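Local coordinates for protein beta-phenylalanine aminotransferase (Variovorax paradoxus, PDB 4AO9) that probably transfers the amino group of beta-phenylalanine to a keto-acid acceptor, using pyridoxal-5'-phosphate as cofactor, at residues F140-Q145 with G271-L276; V173-G178 with L202-A207; V224-M229 with L257-V262; R279-T284 with G299-V304. One frame throughout, in Å; residues are numbered along the deposited sequence.

Contact 1 of 4, residues F140-Q145 with G271-L276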
loop_
_atom_site.group_PDB
_atom_site.type_symbol
_atom_site.label_atom_id
_atom_site.label_comp_id
_atom_site.label_asym_id
_atom_site.label_seq_id
_atom_site.Cartn_x
_atom_site.Cartn_y
_atom_site.Cartn_z
ATOM N N PHE A 140 -8.250 3.285 -20.711
ATOM C CA PHE A 140 -7.615 4.586 -20.560
ATOM C C PHE A 140 -6.385 4.618 -21.479
ATOM O O PHE A 140 -5.257 4.377 -21.042
ATOM C CB PHE A 140 -7.214 4.811 -19.093
ATOM C CG PHE A 140 -8.340 4.603 -18.108
ATOM C CD1 PHE A 140 -9.348 5.552 -17.961
ATOM C CD2 PHE A 140 -8.379 3.466 -17.304
ATOM C CE1 PHE A 140 -10.385 5.371 -17.047
ATOM C CE2 PHE A 140 -9.407 3.282 -16.377
ATOM C CZ PHE A 140 -10.414 4.232 -16.255
ATOM N N PRO A 141 -6.598 4.911 -22.774
ATOM C CA PRO A 141 -5.529 4.739 -23.760
ATOM C C PRO A 141 -4.307 5.651 -23.595
ATOM O O PRO A 141 -3.265 5.406 -24.222
ATOM C CB PRO A 141 -6.240 4.989 -25.096
ATOM C CG PRO A 141 -7.668 4.738 -24.815
ATOM C CD PRO A 141 -7.889 5.216 -23.417
ATOM N N GLN A 142 -4.421 6.684 -22.760
ATOM C CA GLN A 142 -3.257 7.489 -22.367
ATOM C C GLN A 142 -2.285 6.689 -21.499
ATOM O O GLN A 142 -1.171 7.145 -21.216
ATOM C CB GLN A 142 -3.682 8.772 -21.637
ATOM C CG GLN A 142 -4.310 8.543 -20.259
ATOM C CD GLN A 142 -5.819 8.364 -20.300
ATOM O OE1 GLN A 142 -6.364 7.613 -21.117
ATOM N NE2 GLN A 142 -6.507 9.060 -19.396
ATOM N N ILE A 143 -2.715 5.493 -21.092
ATOM C CA ILE A 143 -1.844 4.571 -20.361
ATOM C C ILE A 143 -1.372 3.501 -21.350
ATOM O O ILE A 143 -2.135 2.600 -21.728
ATOM C CB ILE A 143 -2.574 3.949 -19.155
ATOM C CG1 ILE A 143 -2.999 5.055 -18.179
ATOM C CG2 ILE A 143 -1.697 2.894 -18.479
ATOM C CD1 ILE A 143 -3.860 4.561 -17.021
ATOM N N GLU A 144 -0.132 3.643 -21.815
ATOM C CA GLU A 144 0.443 2.717 -22.798
ATOM C C GLU A 144 0.959 1.465 -22.107
ATOM O O GLU A 144 0.805 0.350 -22.629
ATOM C CB GLU A 144 1.564 3.387 -23.603
ATOM C CG GLU A 144 1.053 4.565 -24.414
ATOM C CD GLU A 144 2.120 5.320 -25.175
ATOM O OE1 GLU A 144 3.336 5.138 -24.948
ATOM O OE2 GLU A 144 1.715 6.108 -26.064
ATOM N N GLN A 145 1.617 1.661 -20.964
ATOM C CA GLN A 145 1.965 0.566 -20.056
ATOM C C GLN A 145 1.762 1.046 -18.634
ATOM O O GLN A 145 1.754 2.251 -18.374
ATOM C CB GLN A 145 3.419 0.148 -20.209
ATOM C CG GLN A 145 3.780 -0.417 -21.568
ATOM C CD GLN A 145 5.197 -0.918 -21.588
ATOM O OE1 GLN A 145 6.088 -0.331 -20.972
ATOM N NE2 GLN A 145 5.412 -2.030 -22.266
ATOM N N GLY A 271 -12.792 8.039 -18.102
ATOM C CA GLY A 271 -12.188 8.941 -17.124
ATOM C C GLY A 271 -12.319 10.407 -17.492
ATOM O O GLY A 271 -12.592 10.765 -18.643
ATOM N N LEU A 272 -12.086 11.265 -16.509
ATOM C CA LEU A 272 -12.281 12.699 -16.687
ATOM C C LEU A 272 -11.301 13.339 -17.673
ATOM O O LEU A 272 -11.718 14.126 -18.513
ATOM C CB LEU A 272 -12.267 13.418 -15.337
ATOM C CG LEU A 272 -12.703 14.891 -15.367
ATOM C CD1 LEU A 272 -14.069 15.073 -16.000
ATOM C CD2 LEU A 272 -12.681 15.474 -13.969
ATOM N N ALA A 273 -10.017 13.002 -17.598
ATOM C CA ALA A 273 -9.038 13.630 -18.491
ATOM C C ALA A 273 -9.382 13.392 -19.959
ATOM O O ALA A 273 -9.303 14.321 -20.771
ATOM C CB ALA A 273 -7.626 13.155 -18.174
ATOM N N ASN A 274 -9.815 12.174 -20.287
ATOM C CA ASN A 274 -10.257 11.878 -21.657
ATOM C C ASN A 274 -11.486 12.666 -22.080
ATOM O O ASN A 274 -11.565 13.126 -23.227
ATOM C CB ASN A 274 -10.468 10.378 -21.872
ATOM C CG ASN A 274 -9.160 9.642 -22.035
ATOM O OD1 ASN A 274 -8.227 10.154 -22.653
ATOM N ND2 ASN A 274 -9.069 8.445 -21.462
ATOM N N LYS A 275 -12.441 12.828 -21.167
ATOM C CA LYS A 275 -13.626 13.651 -21.434
ATOM C C LYS A 275 -13.237 15.103 -21.746
ATOM O O LYS A 275 -13.811 15.732 -22.657
ATOM C CB LYS A 275 -14.595 13.600 -20.253
ATOM C CG LYS A 275 -15.942 14.264 -20.541
ATOM C CD LYS A 275 -16.969 13.939 -19.476
ATOM C CE LYS A 275 -18.322 14.578 -19.797
ATOM N NZ LYS A 275 -18.294 16.050 -19.581
ATOM N N LEU A 276 -12.261 15.620 -21.001
ATOM C CA LEU A 276 -11.777 16.997 -21.174
ATOM C C LEU A 276 -10.856 17.159 -22.378
ATOM O O LEU A 276 -10.612 18.282 -22.834
ATOM C CB LEU A 276 -11.060 17.471 -19.902
ATOM C CG LEU A 276 -11.916 17.531 -18.633
ATOM C CD1 LEU A 276 -11.056 17.812 -17.411
ATOM C CD2 LEU A 276 -13.066 18.557 -18.766
HETATM O O HOH W 1 -9.158 9.914 -18.528
#
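Q142 and N274 meet amide to amide, reaching toward each other from the loop 140-145 and the short helix 272-276, with their planes turned 76° apart. N274 ND2 gives a hydrogen to Q142 OE1 at 2.9 Å. The donor lies 22° off the carbonyl plane of the glutamine, and the same nitrogen also bonds to H270 O just before the helix, a bond that helps fix the rotation of the asparagine amide. Q142 places its CG between its own backbone N and carbonyl carbon (chi1 68°) and then bends at chi2, which swings the amide across to the helix. Its NE2 donates to a water 2.9 Å away, and that water also accepts from N274 N, so the glutamine holds the helix both directly and through solvent. Replacing Q142 by an alanine would probably leave N274 ND2 without this acceptor and the bridging water without one of its donors. Beside the amides, the F140 ring turns its edge to G271, CE1 lying 3.7 Å from G271 N; a side chain at G271 would crowd CE1, and the backbone angles there already call for glycine. P141 CD packs against N274 ND2. The type I beta turn F140-I143, which links helix 129-139 to strand 145-149, thus docks onto the N-terminal turn of helix 272-276 in this class-III aminotransferase, a fold type I enzyme.

Contact 2 of 4, residues V173-G178 with L202-A207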
loop_
_atom_site.group_PDB
_atom_site.type_symbol
_atom_site.label_atom_id
_atom_site.label_comp_id
_atom_site.label_asym_id
_atom_site.label_seq_id
_atom_site.Cartn_x
_atom_site.Cartn_y
_atom_site.Cartn_z
ATOM N N VAL A 173 5.515 20.535 -8.935
ATOM C CA VAL A 173 4.387 21.453 -8.786
ATOM C C VAL A 173 3.128 20.685 -8.414
ATOM O O VAL A 173 2.751 19.720 -9.078
ATOM C CB VAL A 173 4.167 22.274 -10.080
ATOM C CG1 VAL A 173 2.876 23.087 -10.001
ATOM C CG2 VAL A 173 5.354 23.191 -10.331
ATOM N N VAL A 174 2.514 21.116 -7.317
ATOM C CA VAL A 174 1.222 20.600 -6.858
ATOM C C VAL A 174 0.322 21.789 -6.534
ATOM O O VAL A 174 0.752 22.954 -6.625
ATOM C CB VAL A 174 1.376 19.700 -5.601
ATOM C CG1 VAL A 174 2.071 18.381 -5.975
ATOM C CG2 VAL A 174 2.118 20.435 -4.469
ATOM N N PHE A 175 -0.919 21.507 -6.157
ATOM C CA PHE A 175 -1.886 22.581 -5.939
ATOM C C PHE A 175 -2.494 22.579 -4.567
ATOM O O PHE A 175 -2.672 21.524 -3.954
ATOM C CB PHE A 175 -2.921 22.609 -7.073
ATOM C CG PHE A 175 -2.268 22.833 -8.389
ATOM C CD1 PHE A 175 -1.749 21.756 -9.107
ATOM C CD2 PHE A 175 -2.023 24.120 -8.843
ATOM C CE1 PHE A 175 -1.034 21.968 -10.288
ATOM C CE2 PHE A 175 -1.326 24.340 -10.023
ATOM C CZ PHE A 175 -0.823 23.260 -10.744
ATOM N N SER A 176 -2.766 23.790 -4.076
ATOM C CA SER A 176 -3.400 23.983 -2.778
ATOM C C SER A 176 -4.661 23.134 -2.701
ATOM O O SER A 176 -5.443 23.089 -3.656
ATOM C CB SER A 176 -3.741 25.467 -2.584
ATOM O OG SER A 176 -4.663 25.916 -3.565
ATOM N N GLY A 177 -4.840 22.443 -1.579
ATOM C CA GLY A 177 -5.974 21.537 -1.411
ATOM C C GLY A 177 -5.791 20.162 -2.036
ATOM O O GLY A 177 -6.627 19.285 -1.850
ATOM N N GLY A 178 -4.688 19.978 -2.758
ATOM C CA GLY A 178 -4.405 18.717 -3.423
ATOM C C GLY A 178 -4.274 17.563 -2.454
ATOM O O GLY A 178 -3.668 17.695 -1.383
ATOM N N LEU A 202 0.957 25.727 -5.663
ATOM C CA LEU A 202 0.323 26.825 -6.384
ATOM C C LEU A 202 -1.184 26.776 -6.187
ATOM O O LEU A 202 -1.736 25.729 -5.857
ATOM C CB LEU A 202 0.664 26.719 -7.877
ATOM C CG LEU A 202 2.145 26.803 -8.264
ATOM C CD1 LEU A 202 2.309 26.758 -9.787
ATOM C CD2 LEU A 202 2.811 28.059 -7.698
ATOM N N PRO A 203 -1.873 27.904 -6.405
ATOM C CA PRO A 203 -3.322 27.890 -6.194
ATOM C C PRO A 203 -4.079 27.085 -7.252
ATOM O O PRO A 203 -3.856 27.259 -8.446
ATOM C CB PRO A 203 -3.716 29.375 -6.278
ATOM C CG PRO A 203 -2.431 30.135 -6.299
ATOM C CD PRO A 203 -1.361 29.235 -6.776
ATOM N N TYR A 204 -4.975 26.207 -6.813
ATOM C CA TYR A 204 -5.824 25.480 -7.761
ATOM C C TYR A 204 -6.701 26.446 -8.557
ATOM O O TYR A 204 -7.198 27.436 -8.017
ATOM C CB TYR A 204 -6.697 24.479 -7.012
ATOM C CG TYR A 204 -7.311 23.386 -7.869
ATOM C CD1 TYR A 204 -6.521 22.388 -8.446
ATOM C CD2 TYR A 204 -8.685 23.332 -8.070
ATOM C CE1 TYR A 204 -7.085 21.366 -9.203
ATOM C CE2 TYR A 204 -9.268 22.313 -8.834
ATOM C CZ TYR A 204 -8.466 21.330 -9.385
ATOM O OH TYR A 204 -9.018 20.319 -10.128
ATOM N N ASN A 205 -6.871 26.153 -9.842
ATOM C CA ASN A 205 -7.742 26.933 -10.735
ATOM C C ASN A 205 -7.292 28.361 -10.998
ATOM O O ASN A 205 -8.093 29.193 -11.394
ATOM C CB ASN A 205 -9.216 26.879 -10.273
ATOM C CG ASN A 205 -9.930 25.666 -10.814
ATOM O OD1 ASN A 205 -9.561 25.156 -11.866
ATOM N ND2 ASN A 205 -10.956 25.192 -10.104
ATOM N N ASP A 206 -6.011 28.633 -10.780
ATOM C CA ASP A 206 -5.423 29.919 -11.144
ATOM C C ASP A 206 -4.478 29.708 -12.317
ATOM O O ASP A 206 -3.296 29.396 -12.136
ATOM C CB ASP A 206 -4.697 30.518 -9.941
ATOM C CG ASP A 206 -4.162 31.918 -10.204
ATOM O OD1 ASP A 206 -4.077 32.337 -11.384
ATOM O OD2 ASP A 206 -3.818 32.588 -9.209
ATOM N N ALA A 207 -5.013 29.866 -13.524
ATOM C CA ALA A 207 -4.256 29.635 -14.751
ATOM C C ALA A 207 -3.073 30.585 -14.881
ATOM O O ALA A 207 -1.984 30.174 -15.296
ATOM C CB ALA A 207 -5.169 29.738 -15.984
#
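F175 and L202 form the apolar centre, on the same face of the sheet where strands 171-175 and 198-202 run parallel. The ring atom CE2 of F175 lies 3.8 Å from L202 CB. Farther out, L202 CD1 touches V173 CG1 at 3.7 Å; the valine holds this methyl anti to its backbone N (chi1 172°), which carries it over to the leucine. F175 CB also sits in the plane of the Y204 ring, at its edge, 3.9 Å from CD1. The main chains are joined by two bonds of the parallel ladder: L202 N donates to V174 O, and S176 N to L202 O at 2.8 Å. Beside that hydrogen bond L202 O takes a weaker CA-H contact from F175, whose CA is 3.2 Å away. At the polar edge S176 OG accepts from Y204 N over 3.3 Å, tying the loop that follows strand 198-202 to the type II turn F175-G178. The phi of G177 in that turn is positive, as a glycine allows. Beyond the ring, Y204 OH bonds to E227 O. Strand 198-202 is the last of the seven-stranded sheet within this chain, and strand 221-226 flanks 171-175 on its other side. F242 of helix 240-253 meets both the F175 and Y204 rings edge-to-face, while Q213 of helix 207-216 packs on L202 and D206 caps the start of that helix.

Contact 3 of 4, residues V224-M229 with L257-V262. With PLP (pyridoxal-5'-phosphate), chain C.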
loop_
_atom_site.group_PDB
_atom_site.type_symbol
_atom_site.label_atom_id
_atom_site.label_comp_id
_atom_site.label_asym_id
_atom_site.label_seq_id
_atom_site.Cartn_x
_atom_site.Cartn_y
_atom_site.Cartn_z
ATOM N N VAL A 224 4.321 18.307 -12.971
ATOM C CA VAL A 224 3.141 19.004 -12.470
ATOM C C VAL A 224 2.132 17.912 -12.158
ATOM O O VAL A 224 1.751 17.168 -13.052
ATOM C CB VAL A 224 2.569 19.965 -13.540
ATOM C CG1 VAL A 224 1.313 20.653 -13.001
ATOM C CG2 VAL A 224 3.632 21.007 -13.956
ATOM N N LEU A 225 1.738 17.803 -10.890
ATOM C CA LEU A 225 0.825 16.746 -10.430
ATOM C C LEU A 225 -0.488 17.380 -9.995
ATOM O O LEU A 225 -0.497 18.304 -9.169
ATOM C CB LEU A 225 1.467 15.956 -9.275
ATOM C CG LEU A 225 0.550 14.977 -8.523
ATOM C CD1 LEU A 225 0.124 13.818 -9.398
ATOM C CD2 LEU A 225 1.243 14.449 -7.266
ATOM N N VAL A 226 -1.597 16.916 -10.569
ATOM C CA VAL A 226 -2.889 17.553 -10.315
ATOM C C VAL A 226 -4.057 16.577 -10.453
ATOM O O VAL A 226 -4.039 15.668 -11.298
ATOM C CB VAL A 226 -3.076 18.788 -11.262
ATOM C CG1 VAL A 226 -3.240 18.339 -12.713
ATOM C CG2 VAL A 226 -4.257 19.680 -10.828
ATOM N N GLU A 227 -5.073 16.790 -9.619
ATOM C CA GLU A 227 -6.377 16.133 -9.783
ATOM C C GLU A 227 -7.217 16.935 -10.779
ATOM O O GLU A 227 -7.347 18.143 -10.615
ATOM C CB GLU A 227 -7.121 16.112 -8.452
ATOM C CG GLU A 227 -6.419 15.321 -7.325
ATOM C CD GLU A 227 -6.901 15.788 -5.966
ATOM O OE1 GLU A 227 -7.931 15.247 -5.492
ATOM O OE2 GLU A 227 -6.269 16.718 -5.408
ATOM N N PRO A 228 -7.794 16.285 -11.810
ATOM C CA PRO A 228 -8.640 17.075 -12.740
ATOM C C PRO A 228 -9.931 17.591 -12.089
ATOM O O PRO A 228 -10.542 18.535 -12.610
ATOM C CB PRO A 228 -8.933 16.118 -13.896
ATOM C CG PRO A 228 -8.043 14.952 -13.725
ATOM C CD PRO A 228 -7.476 14.941 -12.329
ATOM N N MET A 229 -10.337 16.966 -10.981
ATOM C CA MET A 229 -11.304 17.518 -10.034
ATOM C C MET A 229 -10.758 17.149 -8.671
ATOM O O MET A 229 -10.486 15.969 -8.426
ATOM C CB MET A 229 -12.694 16.887 -10.213
ATOM C CG MET A 229 -13.704 17.355 -9.163
ATOM S SD MET A 229 -15.131 16.267 -8.926
ATOM C CE MET A 229 -14.377 14.971 -7.935
ATOM N N LEU A 257 3.436 16.130 -17.152
ATOM C CA LEU A 257 2.161 16.360 -16.480
ATOM C C LEU A 257 1.652 15.017 -16.001
ATOM O O LEU A 257 1.613 14.053 -16.773
ATOM C CB LEU A 257 1.130 16.979 -17.431
ATOM C CG LEU A 257 -0.300 17.195 -16.930
ATOM C CD1 LEU A 257 -0.343 18.254 -15.823
ATOM C CD2 LEU A 257 -1.189 17.600 -18.108
ATOM N N VAL A 258 1.289 14.949 -14.725
ATOM C CA VAL A 258 0.707 13.733 -14.152
ATOM C C VAL A 258 -0.691 14.054 -13.648
ATOM O O VAL A 258 -0.871 14.932 -12.789
ATOM C CB VAL A 258 1.576 13.159 -13.007
ATOM C CG1 VAL A 258 0.898 11.939 -12.377
ATOM C CG2 VAL A 258 2.980 12.815 -13.508
ATOM N N PHE A 259 -1.685 13.376 -14.223
ATOM C CA PHE A 259 -3.033 13.456 -13.687
ATOM C C PHE A 259 -3.269 12.349 -12.668
ATOM O O PHE A 259 -3.158 11.148 -12.982
ATOM C CB PHE A 259 -4.094 13.347 -14.786
ATOM C CG PHE A 259 -4.354 14.623 -15.564
ATOM C CD1 PHE A 259 -4.351 15.882 -14.962
ATOM C CD2 PHE A 259 -4.678 14.532 -16.912
ATOM C CE1 PHE A 259 -4.639 17.036 -15.703
ATOM C CE2 PHE A 259 -4.951 15.683 -17.665
ATOM C CZ PHE A 259 -4.928 16.924 -17.067
ATOM N N ASP A 260 -3.639 12.773 -11.464
ATOM C CA ASP A 260 -4.096 11.857 -10.435
ATOM C C ASP A 260 -5.578 11.599 -10.683
ATOM O O ASP A 260 -6.418 12.436 -10.351
ATOM C CB ASP A 260 -3.845 12.477 -9.050
ATOM C CG ASP A 260 -4.306 11.577 -7.914
ATOM O OD1 ASP A 260 -5.091 10.640 -8.157
ATOM O OD2 ASP A 260 -3.878 11.812 -6.772
ATOM N N GLU A 261 -5.876 10.449 -11.285
ATOM C CA GLU A 261 -7.266 10.052 -11.550
ATOM C C GLU A 261 -7.703 8.919 -10.633
ATOM O O GLU A 261 -8.631 8.167 -10.939
ATOM C CB GLU A 261 -7.486 9.712 -13.033
ATOM C CG GLU A 261 -7.260 10.909 -13.973
ATOM C CD GLU A 261 -8.225 10.926 -15.126
ATOM O OE1 GLU A 261 -9.390 11.298 -14.904
ATOM O OE2 GLU A 261 -7.822 10.535 -16.233
ATOM N N VAL A 262 -7.087 8.842 -9.456
ATOM C CA VAL A 262 -7.510 7.821 -8.483
ATOM C C VAL A 262 -9.015 7.920 -8.231
ATOM O O VAL A 262 -9.698 6.904 -8.150
ATOM C CB VAL A 262 -6.696 7.908 -7.169
ATOM C CG1 VAL A 262 -7.322 7.042 -6.063
ATOM C CG2 VAL A 262 -5.238 7.508 -7.412
HETATM N N1 PLP C . -5.389 10.441 -4.799
HETATM C C2 PLP C . -6.698 10.691 -4.792
HETATM C C2A PLP C . -7.205 11.785 -5.734
HETATM C C3 PLP C . -7.553 9.960 -3.961
HETATM O O3 PLP C . -8.771 10.215 -3.989
HETATM C C4 PLP C . -7.066 8.954 -3.111
HETATM C C4A PLP C . -7.967 8.104 -2.193
HETATM C C5 PLP C . -5.667 8.757 -3.136
HETATM C C6 PLP C . -4.865 9.516 -3.989
HETATM C C5A PLP C . -4.992 7.704 -2.238
HETATM O O4P PLP C . -5.307 6.396 -2.476
HETATM P P PLP C . -5.086 5.353 -1.268
HETATM O O1P PLP C . -6.076 5.765 -0.112
HETATM O O2P PLP C . -3.605 5.463 -0.763
HETATM O O3P PLP C . -5.339 4.006 -1.857
#
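V224-V226 and L257-D260 run parallel as neighbouring strands, their axes 4.8 Å apart and 16° askew, with V258 N to V224 O, V226 N to V258 O and D260 N to V226 O as the bonds of the ladder. On one face V226 and F259 lie side by side: V226 CG1, between its backbone N and carbonyl carbon (chi1 69°), meets the ring edge 3.5 Å from F259 CD1. P228 CG lies over a face of that ring, 4.0 Å from CD1, and L257 CD1 touches V224 CG1. On the other face L225 CD1 packs against V258 CG1 at 3.6 Å. At the C-terminal ends the strands turn polar. D260 extends its carboxylate, CG anti to the backbone N (chi1 180°), to the cofactor, where OD2 lies 2.8 Å from PLP N1 and also bonds to H180 and N156; such a carboxylate would help keep the pyridine nitrogen protonated. Its OD1 accepts from V262 N at 3.0 Å, an Asx turn that holds the carboxylate in place. V262 CG1 sits 3.5 Å from PLP C4, packing against the pyridine ring. E227 OE1 approaches the PLP methyl C2A and accepts from G231 N, while its OE2 is held by Y179 N. An aspartate at the C-terminal end of a parallel strand, facing the pyridine nitrogen, is characteristic of fold type I PLP enzymes.

Contact 4 of 4, residues R279-T284 with G299-V304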
loop_
_atom_site.group_PDB
_atom_site.type_symbol
_atom_site.label_atom_id
_atom_site.label_comp_id
_atom_site.label_asym_id
_atom_site.label_seq_id
_atom_site.Cartn_x
_atom_site.Cartn_y
_atom_site.Cartn_z
ATOM N N ARG A 279 -4.255 15.237 -22.454
ATOM C CA ARG A 279 -3.405 14.056 -22.309
ATOM C C ARG A 279 -2.269 14.329 -21.335
ATOM O O ARG A 279 -1.428 15.183 -21.597
ATOM C CB ARG A 279 -2.824 13.639 -23.666
ATOM C CG ARG A 279 -1.793 12.506 -23.594
ATOM C CD ARG A 279 -2.444 11.142 -23.726
ATOM N NE ARG A 279 -2.522 10.674 -25.113
ATOM C CZ ARG A 279 -1.894 9.598 -25.598
ATOM N NH1 ARG A 279 -1.130 8.840 -24.824
ATOM N NH2 ARG A 279 -2.042 9.271 -26.875
ATOM N N SER A 280 -2.244 13.607 -20.217
ATOM C CA SER A 280 -1.086 13.652 -19.316
ATOM C C SER A 280 -0.026 12.625 -19.716
ATOM O O SER A 280 -0.319 11.623 -20.364
ATOM C CB SER A 280 -1.532 13.428 -17.872
ATOM O OG SER A 280 -2.220 12.189 -17.745
ATOM N N ASP A 281 1.219 12.893 -19.319
ATOM C CA ASP A 281 2.327 11.975 -19.563
ATOM C C ASP A 281 2.245 10.703 -18.731
ATOM O O ASP A 281 2.636 9.628 -19.201
ATOM C CB ASP A 281 3.651 12.683 -19.309
ATOM C CG ASP A 281 3.826 13.879 -20.203
ATOM O OD1 ASP A 281 4.242 13.676 -21.367
ATOM O OD2 ASP A 281 3.519 15.001 -19.759
ATOM N N LEU A 282 1.730 10.832 -17.508
ATOM C CA LEU A 282 1.406 9.691 -16.644
ATOM C C LEU A 282 0.037 9.924 -16.035
ATOM O O LEU A 282 -0.424 11.076 -15.935
ATOM C CB LEU A 282 2.434 9.501 -15.516
ATOM C CG LEU A 282 3.883 9.221 -15.930
ATOM C CD1 LEU A 282 4.787 9.303 -14.706
ATOM C CD2 LEU A 282 4.028 7.858 -16.596
ATOM N N THR A 283 -0.588 8.828 -15.608
ATOM C CA THR A 283 -1.866 8.846 -14.929
ATOM C C THR A 283 -1.779 7.857 -13.777
ATOM O O THR A 283 -1.244 6.755 -13.939
ATOM C CB THR A 283 -2.979 8.397 -15.881
ATOM O OG1 THR A 283 -3.061 9.336 -16.964
ATOM C CG2 THR A 283 -4.334 8.335 -15.162
ATOM N N THR A 284 -2.327 8.246 -12.629
ATOM C CA THR A 284 -2.448 7.309 -11.516
ATOM C C THR A 284 -3.913 6.933 -11.300
ATOM O O THR A 284 -4.830 7.726 -11.566
ATOM C CB THR A 284 -1.815 7.854 -10.239
ATOM O OG1 THR A 284 -2.419 9.113 -9.909
ATOM C CG2 THR A 284 -0.298 8.043 -10.443
ATOM N N GLY A 299 0.785 4.578 -14.681
ATOM C CA GLY A 299 1.183 4.259 -16.045
ATOM C C GLY A 299 1.113 5.478 -16.928
ATOM O O GLY A 299 0.812 6.586 -16.459
ATOM N N GLY A 300 1.381 5.272 -18.209
ATOM C CA GLY A 300 1.379 6.385 -19.151
ATOM C C GLY A 300 2.299 6.063 -20.297
ATOM O O GLY A 300 2.286 4.951 -20.809
ATOM N N ARG A 301 3.111 7.033 -20.691
ATOM C CA ARG A 301 4.034 6.866 -21.820
ATOM C C ARG A 301 4.942 5.664 -21.638
ATOM O O ARG A 301 5.572 5.514 -20.594
ATOM C CB ARG A 301 4.913 8.107 -21.962
ATOM C CG ARG A 301 4.233 9.309 -22.544
ATOM C CD ARG A 301 5.025 10.586 -22.248
ATOM N NE ARG A 301 6.401 10.524 -22.762
ATOM C CZ ARG A 301 7.253 11.550 -22.724
ATOM N NH1 ARG A 301 6.851 12.711 -22.224
ATOM N NH2 ARG A 301 8.496 11.420 -23.185
ATOM N N ALA A 302 5.019 4.817 -22.663
ATOM C CA ALA A 302 5.902 3.658 -22.634
ATOM C C ALA A 302 7.373 4.044 -22.413
ATOM O O ALA A 302 8.098 3.328 -21.714
ATOM C CB ALA A 302 5.743 2.839 -23.914
ATOM N N ASP A 303 7.811 5.178 -22.955
ATOM C CA ASP A 303 9.215 5.561 -22.776
ATOM C C ASP A 303 9.549 5.961 -21.343
ATOM O O ASP A 303 10.674 5.763 -20.896
ATOM C CB ASP A 303 9.704 6.603 -23.814
ATOM C CG ASP A 303 9.002 7.955 -23.703
ATOM O OD1 ASP A 303 7.886 8.030 -23.152
ATOM O OD2 ASP A 303 9.571 8.958 -24.197
ATOM N N VAL A 304 8.567 6.481 -20.606
ATOM C CA VAL A 304 8.771 6.772 -19.184
ATOM C C VAL A 304 8.687 5.477 -18.380
ATOM O O VAL A 304 9.515 5.229 -17.484
ATOM C CB VAL A 304 7.762 7.831 -18.669
ATOM C CG1 VAL A 304 7.915 8.049 -17.160
ATOM C CG2 VAL A 304 7.961 9.156 -19.433
#
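D281 OD2 is gripped by R247 NH1 and by L257 N, while OD1 of the same carboxylate accepts from R301 NH1 at 2.9 Å in a salt bridge across the contact. The guanidinium comes to OD1 from above the carboxylate plane, 45° out of it, while OD1 lies in the plane of the guanidinium. Bent at chi3 (58°), the arginine also clasps D303 side-on, NE to OD1 and NH2 to OD2, so that one cation joins two acids that do not touch. With an alanine here instead of R301, D303 would probably lose its two-pronged partner and D281 OD1 its salt bridge, though D281 OD2 keeps R247. The backbones pair as the antiparallel hairpin of strands 282-286 and 296-300: T283 and G299 form a hydrogen-bonded pair, T283 N reaching G299 O at 2.8 Å, and L282 faces G300 as a non-hydrogen-bonded pair. Lacking a side chain, which would strike D281 O and L282 CA, G300 can bring its CA within 4.2 Å of L282 CA. Just past the strand ends, R301 N bonds to D281 O at 3.0 Å. L282 CD2 lies 3.9 Å from V304 CG1, on the helix that begins right after R301, the residue at the N-cap position.

Overall arrangement
Contacts 2, 3 and 4 are spread across one seven-stranded mixed sheet: strands 198-202 and 171-175 at one edge, 221-226 and 256-260 in the middle, then 282-286 and 296-300, and 145-149 at the far edge, which the loop of contact 1 leads into. Contact 3 is the middle member, its centre 11 Å from those of contacts 1, 2 and 4; contacts 2 and 4 lie 21 Å apart and do not touch. Contact 1 is centred 9 Å from contact 4. Along the chain, contacts 2 and 3 are nested inside the loop closed by contact 1, and contact 4 follows. Only contact 3 holds residues of the cofactor pocket; contacts 2 and 4 involve the strands next to its own, and contact 1 packs against it through helix 272-276.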